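PDB 2G2Q: glutaredoxin-2 from Vaccinia virus, which passes oxidising equivalents from a membrane-associated viral thiol protein to virion membrane proteins, a step in cytoplasmic disulfide formation needed for virus maturation. Local coordinates for residues A[5-10]-A[32-37]; A[71-76]-A[84-89]. All coordinates share one frame; numbering follows the deposited sequence.

In the fold
Strand 3-9 opens the thioredoxin-type fold and leads into helix 14-24. The chain then returns along strand 30-36, and interaction 1 closes this beta-alpha-beta crossover by pairing the two strands in parallel. Further on, strand 71-77 enters the same sheet, antiparallel to strand 3-9 and on its other side from strand 30-36. Interaction 2 closes the short hairpin loop between strands 71-77 and 82-85. The two loops follow each other in sequence and do not cross. Strand 3-9 joins them: Ile6 and Phe8 hydrogen-bond to strand 71-77, and the centres of the two contacts lie about 10 Å apart.

Interaction 1 (A[5-10]-A[32-37]); sequences LIIFGK and ILHVDI
Leu33 N gives a hydrogen bond to Leu5 O at 2.9 Å, and Ile7 N returns one to Leu33 O at 2.9 Å, bent little from straight (173° at the hydrogen). The parallel ladder continues with Val35 N to Ile7 O. Gly9 N to Val35 O is weak at 3.3 Å. Ile37 N closes the run on Gly9 O at 2.9 Å. On one face of the sheet Val35 packs over the Phe8 ring in a CH-pi contact. Val35 CB lies 3.8 Å from the centroid of the Phe8 ring, offset toward the rim. Val35 CG1 is anti to the backbone N (chi1 -167°), which leaves CG2 beside that N; Val35 CG2 meets Ile6 CG2 at 3.7 Å. On the other face Ile7 CD1 touches Ile32 CG2 at 3.9 Å and also comes near the His34 ring. This ring's NE2 bonds to Ser20 of helix 14-24, and Val23 of that helix packs on Leu5 and Ile7. Beyond the strands, Ile37 lays CG1 and CD1 along the Gly9 backbone. Backbone bonds thus supply the polar link between these strands of the beta-alpha-beta unit, while the side chains that meet across it add mainly apolar packing.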
loop_
_atom_site.group_PDB
_atom_site.type_symbol
_atom_site.label_atom_id
_atom_site.label_comp_id
_atom_site.label_asym_id
_atom_site.label_seq_id
_atom_site.Cartn_x
_atom_site.Cartn_y
_atom_site.Cartn_z
ATOM N N LEU A 5 -9.295 4.692 5.295
ATOM C CA LEU A 5 -8.099 4.286 4.567
ATOM C C LEU A 5 -8.232 2.817 4.165
ATOM O O LEU A 5 -8.587 1.975 4.994
ATOM C CB LEU A 5 -6.826 4.502 5.397
ATOM C CG LEU A 5 -6.583 5.957 5.852
ATOM C CD1 LEU A 5 -5.374 6.120 6.824
ATOM C CD2 LEU A 5 -6.494 6.918 4.659
ATOM N N ILE A 6 -7.974 2.534 2.887
ATOM C CA ILE A 6 -7.999 1.178 2.364
ATOM C C ILE A 6 -6.593 0.811 1.954
ATOM O O ILE A 6 -6.012 1.418 1.044
ATOM C CB ILE A 6 -8.970 1.011 1.157
ATOM C CG1 ILE A 6 -10.413 1.329 1.564
ATOM C CG2 ILE A 6 -8.948 -0.394 0.628
ATOM C CD1 ILE A 6 -10.854 2.655 1.089
ATOM N N ILE A 7 -6.047 -0.176 2.651
ATOM C CA ILE A 7 -4.697 -0.660 2.413
ATOM C C ILE A 7 -4.674 -2.012 1.672
ATOM O O ILE A 7 -5.212 -2.998 2.156
ATOM C CB ILE A 7 -3.953 -0.790 3.745
ATOM C CG1 ILE A 7 -3.937 0.580 4.448
ATOM C CG2 ILE A 7 -2.525 -1.334 3.522
ATOM C CD1 ILE A 7 -3.627 0.520 5.937
ATOM N N PHE A 8 -4.046 -2.018 0.498
ATOM C CA PHE A 8 -3.811 -3.217 -0.289
ATOM C C PHE A 8 -2.388 -3.694 -0.102
ATOM O O PHE A 8 -1.455 -2.900 -0.137
ATOM C CB PHE A 8 -3.989 -2.912 -1.786
ATOM C CG PHE A 8 -5.431 -2.751 -2.223
ATOM C CD1 PHE A 8 -6.071 -3.765 -2.934
ATOM C CD2 PHE A 8 -6.140 -1.582 -1.937
ATOM C CE1 PHE A 8 -7.406 -3.611 -3.344
ATOM C CE2 PHE A 8 -7.456 -1.436 -2.335
ATOM C CZ PHE A 8 -8.096 -2.442 -3.033
ATOM N N GLY A 9 -2.223 -5.003 0.063
ATOM C CA GLY A 9 -0.908 -5.652 0.062
ATOM C C GLY A 9 -1.065 -7.153 0.266
ATOM O O GLY A 9 -2.161 -7.622 0.516
ATOM N N LYS A 10 0.025 -7.909 0.144
ATOM C CA LYS A 10 0.023 -9.322 0.538
ATOM C C LYS A 10 -0.144 -9.471 2.039
ATOM O O LYS A 10 0.463 -8.720 2.814
ATOM C CB LYS A 10 1.311 -10.013 0.128
ATOM C CG LYS A 10 1.218 -10.723 -1.202
ATOM C CD LYS A 10 2.586 -11.166 -1.693
ATOM C CE LYS A 10 3.139 -12.269 -0.849
ATOM N NZ LYS A 10 4.369 -12.781 -1.478
ATOM N N ILE A 32 -9.954 1.921 9.145
ATOM C CA ILE A 32 -8.957 1.217 8.339
ATOM C C ILE A 32 -9.520 -0.114 7.856
ATOM O O ILE A 32 -10.143 -0.853 8.631
ATOM C CB ILE A 32 -7.658 0.960 9.147
ATOM C CG1 ILE A 32 -7.051 2.291 9.596
ATOM C CG2 ILE A 32 -6.651 0.165 8.321
ATOM C CD1 ILE A 32 -6.198 2.193 10.847
ATOM N N LEU A 33 -9.309 -0.396 6.573
ATOM C CA LEU A 33 -9.678 -1.673 5.993
ATOM C C LEU A 33 -8.517 -2.201 5.181
ATOM O O LEU A 33 -7.763 -1.415 4.582
ATOM C CB LEU A 33 -10.890 -1.550 5.079
ATOM C CG LEU A 33 -12.254 -1.182 5.637
ATOM C CD1 LEU A 33 -13.158 -1.026 4.436
ATOM C CD2 LEU A 33 -12.811 -2.229 6.595
ATOM N N HIS A 34 -8.400 -3.532 5.182
ATOM C CA HIS A 34 -7.346 -4.276 4.498
ATOM C C HIS A 34 -7.929 -5.115 3.401
ATOM O O HIS A 34 -8.827 -5.934 3.635
ATOM C CB HIS A 34 -6.589 -5.198 5.478
ATOM C CG HIS A 34 -5.795 -4.443 6.482
ATOM N ND1 HIS A 34 -6.353 -3.942 7.638
ATOM C CD2 HIS A 34 -4.510 -4.010 6.461
ATOM C CE1 HIS A 34 -5.435 -3.267 8.309
ATOM N NE2 HIS A 34 -4.311 -3.286 7.613
ATOM N N VAL A 35 -7.405 -4.915 2.202
ATOM C CA VAL A 35 -7.660 -5.846 1.122
ATOM C C VAL A 35 -6.390 -6.670 0.959
ATOM O O VAL A 35 -5.302 -6.132 0.743
ATOM C CB VAL A 35 -8.080 -5.133 -0.178
ATOM C CG1 VAL A 35 -8.655 -6.121 -1.192
ATOM C CG2 VAL A 35 -9.130 -4.056 0.134
ATOM N N ASP A 36 -6.526 -7.977 1.130
ATOM C CA ASP A 36 -5.412 -8.877 0.931
ATOM C C ASP A 36 -5.302 -9.219 -0.536
ATOM O O ASP A 36 -6.300 -9.543 -1.186
ATOM C CB ASP A 36 -5.619 -10.165 1.716
ATOM C CG ASP A 36 -5.448 -9.984 3.211
ATOM O OD1 ASP A 36 -4.958 -8.926 3.661
ATOM O OD2 ASP A 36 -5.801 -10.926 3.942
ATOM N N ILE A 37 -4.087 -9.140 -1.054
ATOM C CA ILE A 37 -3.806 -9.621 -2.378
ATOM C C ILE A 37 -3.327 -11.053 -2.250
ATOM O O ILE A 37 -2.288 -11.297 -1.655
ATOM C CB ILE A 37 -2.727 -8.803 -3.040
ATOM C CG1 ILE A 37 -3.212 -7.368 -3.234
ATOM C CG2 ILE A 37 -2.368 -9.449 -4.372
ATOM C CD1 ILE A 37 -2.120 -6.404 -3.531
#

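Interaction 2 (A[71-76]-A[84-89]); sequences VSIFKY and AFVDIN. With SO4 (sulfate ion), chain D.
The beta hairpin of strands 71-77 and 82-85 brings Lys75 opposite Ala84 as an antiparallel hydrogen-bonded pair. Lys75 N donates to Ala84 O at 2.9 Å, and Ala84 N donates to Lys75 O at 2.8 Å, bent at the hydrogen (134°). Val86 N adds a longer bond to Ile73 O. A water also bridges the two backbones: it accepts from Ile73 N and donates to Val86 O. Phe74 and Phe85 form the neighbouring non-hydrogen-bonded pair. Their rings make an edge-to-face stack, planes at 66° and centroids 4.6 Å apart, with Phe74 CE2 directed at the face of Phe85. Trp119 packs against both rings. On the opposite side, Ile73 meets Val86 through their CG2 methyls, and Ile73 CD1 reaches Ile88 CG2 at 3.9 Å. Leu107 and Ile111 of helix 104-113 cover this apolar side. Lys75 CG is anti to the backbone N (chi1 -178°), and the chain bends at chi3, which brings NZ to the sulfate. Its NZ also bonds to the carbonyl oxygens of Ile111 and Ala114. The sulfate ion, probably from the crystallisation liquor, takes a further bond, with Lys75 NZ 3.0 Å from sulfate O2.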
loop_
_atom_site.group_PDB
_atom_site.type_symbol
_atom_site.label_atom_id
_atom_site.label_comp_id
_atom_site.label_asym_id
_atom_site.label_seq_id
_atom_site.Cartn_x
_atom_site.Cartn_y
_atom_site.Cartn_z
ATOM N N VAL A 71 2.370 -2.223 -1.942
ATOM C CA VAL A 71 1.442 -1.659 -0.963
ATOM C C VAL A 71 0.839 -0.373 -1.492
ATOM O O VAL A 71 1.548 0.514 -1.968
ATOM C CB VAL A 71 2.072 -1.515 0.469
ATOM C CG1 VAL A 71 3.383 -0.695 0.438
ATOM C CG2 VAL A 71 1.046 -0.969 1.482
ATOM N N SER A 72 -0.481 -0.304 -1.448
ATOM C CA SER A 72 -1.189 0.874 -1.873
ATOM C C SER A 72 -2.238 1.274 -0.849
ATOM O O SER A 72 -2.930 0.422 -0.274
ATOM C CB SER A 72 -1.844 0.633 -3.235
ATOM O OG SER A 72 -0.882 0.193 -4.176
ATOM N N ILE A 73 -2.357 2.581 -0.653
ATOM C CA ILE A 73 -3.324 3.174 0.254
ATOM C C ILE A 73 -4.289 4.127 -0.490
ATOM O O ILE A 73 -3.874 5.016 -1.234
ATOM C CB ILE A 73 -2.619 3.899 1.413
ATOM C CG1 ILE A 73 -1.686 2.933 2.161
ATOM C CG2 ILE A 73 -3.636 4.520 2.366
ATOM C CD1 ILE A 73 -0.795 3.610 3.213
ATOM N N PHE A 74 -5.576 3.909 -0.269
ATOM C CA PHE A 74 -6.612 4.785 -0.762
ATOM C C PHE A 74 -7.351 5.407 0.416
ATOM O O PHE A 74 -7.373 4.871 1.535
ATOM C CB PHE A 74 -7.615 4.016 -1.626
ATOM C CG PHE A 74 -7.023 3.431 -2.858
ATOM C CD1 PHE A 74 -6.400 2.184 -2.825
ATOM C CD2 PHE A 74 -7.077 4.114 -4.047
ATOM C CE1 PHE A 74 -5.830 1.642 -3.966
ATOM C CE2 PHE A 74 -6.528 3.572 -5.191
ATOM C CZ PHE A 74 -5.892 2.337 -5.152
ATOM N N LYS A 75 -7.967 6.541 0.143
ATOM C CA LYS A 75 -8.682 7.284 1.155
ATOM C C LYS A 75 -10.095 7.412 0.609
ATOM O O LYS A 75 -10.306 8.002 -0.453
ATOM C CB LYS A 75 -7.996 8.641 1.394
ATOM C CG LYS A 75 -8.638 9.492 2.477
ATOM C CD LYS A 75 -7.815 10.742 2.822
ATOM C CE LYS A 75 -7.867 11.813 1.729
ATOM N NZ LYS A 75 -6.993 12.979 2.081
ATOM N N TYR A 76 -11.053 6.807 1.306
ATOM C CA TYR A 76 -12.455 6.860 0.898
ATOM C C TYR A 76 -13.281 7.720 1.854
ATOM O O TYR A 76 -13.219 7.551 3.087
ATOM C CB TYR A 76 -13.071 5.446 0.815
ATOM C CG TYR A 76 -14.501 5.466 0.324
ATOM C CD1 TYR A 76 -14.811 5.969 -0.942
ATOM C CD2 TYR A 76 -15.550 5.012 1.126
ATOM C CE1 TYR A 76 -16.108 5.990 -1.415
ATOM C CE2 TYR A 76 -16.872 5.034 0.660
ATOM C CZ TYR A 76 -17.139 5.537 -0.613
ATOM O OH TYR A 76 -18.445 5.597 -1.103
ATOM N N ALA A 84 -9.685 8.962 -2.975
ATOM C CA ALA A 84 -8.402 9.609 -3.109
ATOM C C ALA A 84 -7.258 8.603 -3.181
ATOM O O ALA A 84 -7.248 7.608 -2.462
ATOM C CB ALA A 84 -8.190 10.580 -1.972
ATOM N N PHE A 85 -6.303 8.877 -4.068
ATOM C CA PHE A 85 -5.081 8.096 -4.215
ATOM C C PHE A 85 -3.953 8.636 -3.361
ATOM O O PHE A 85 -3.415 9.671 -3.672
ATOM C CB PHE A 85 -4.594 8.215 -5.647
ATOM C CG PHE A 85 -4.769 6.987 -6.447
ATOM C CD1 PHE A 85 -3.773 6.013 -6.463
ATOM C CD2 PHE A 85 -5.925 6.795 -7.198
ATOM C CE1 PHE A 85 -3.932 4.835 -7.228
ATOM C CE2 PHE A 85 -6.114 5.636 -7.965
ATOM C CZ PHE A 85 -5.117 4.651 -7.984
ATOM N N VAL A 86 -3.546 7.931 -2.317
ATOM C CA VAL A 86 -2.417 8.423 -1.522
ATOM C C VAL A 86 -1.046 8.153 -2.180
ATOM O O VAL A 86 -0.763 7.032 -2.629
ATOM C CB VAL A 86 -2.464 7.883 -0.080
ATOM C CG1 VAL A 86 -1.417 8.552 0.775
ATOM C CG2 VAL A 86 -3.856 8.104 0.530
ATOM N N ASP A 87 -0.210 9.198 -2.236
ATOM C CA ASP A 87 1.157 9.101 -2.757
ATOM C C ASP A 87 2.185 8.835 -1.639
ATOM O O ASP A 87 2.809 9.759 -1.093
ATOM C CB ASP A 87 1.515 10.343 -3.568
ATOM C CG ASP A 87 2.832 10.204 -4.303
ATOM O OD1 ASP A 87 3.226 11.144 -5.033
ATOM O OD2 ASP A 87 3.492 9.156 -4.148
ATOM N N ILE A 88 2.388 7.551 -1.354
ATOM C CA ILE A 88 3.130 7.101 -0.171
ATOM C C ILE A 88 4.640 6.860 -0.327
ATOM O O ILE A 88 5.332 6.642 0.668
ATOM C CB ILE A 88 2.531 5.803 0.360
ATOM C CG1 ILE A 88 2.706 4.689 -0.684
ATOM C CG2 ILE A 88 1.086 6.040 0.763
ATOM C CD1 ILE A 88 2.205 3.351 -0.247
ATOM N N ASN A 89 5.141 6.900 -1.559
ATOM C CA ASN A 89 6.529 6.539 -1.833
ATOM C C ASN A 89 7.568 7.270 -0.984
ATOM O O ASN A 89 8.487 6.634 -0.448
ATOM C CB ASN A 89 6.843 6.699 -3.317
ATOM C CG ASN A 89 6.127 5.676 -4.174
ATOM O OD1 ASN A 89 4.912 5.489 -4.064
ATOM N ND2 ASN A 89 6.879 5.005 -5.044
HETATM S S SO4 D . -9.161 13.717 5.125
HETATM O O1 SO4 D . -9.796 13.724 3.815
HETATM O O2 SO4 D . -7.789 13.227 5.011
HETATM O O3 SO4 D . -9.149 15.094 5.623
HETATM O O4 SO4 D . -9.923 12.868 6.040
HETATM O O HOH W 1 -1.018 4.288 -2.402
#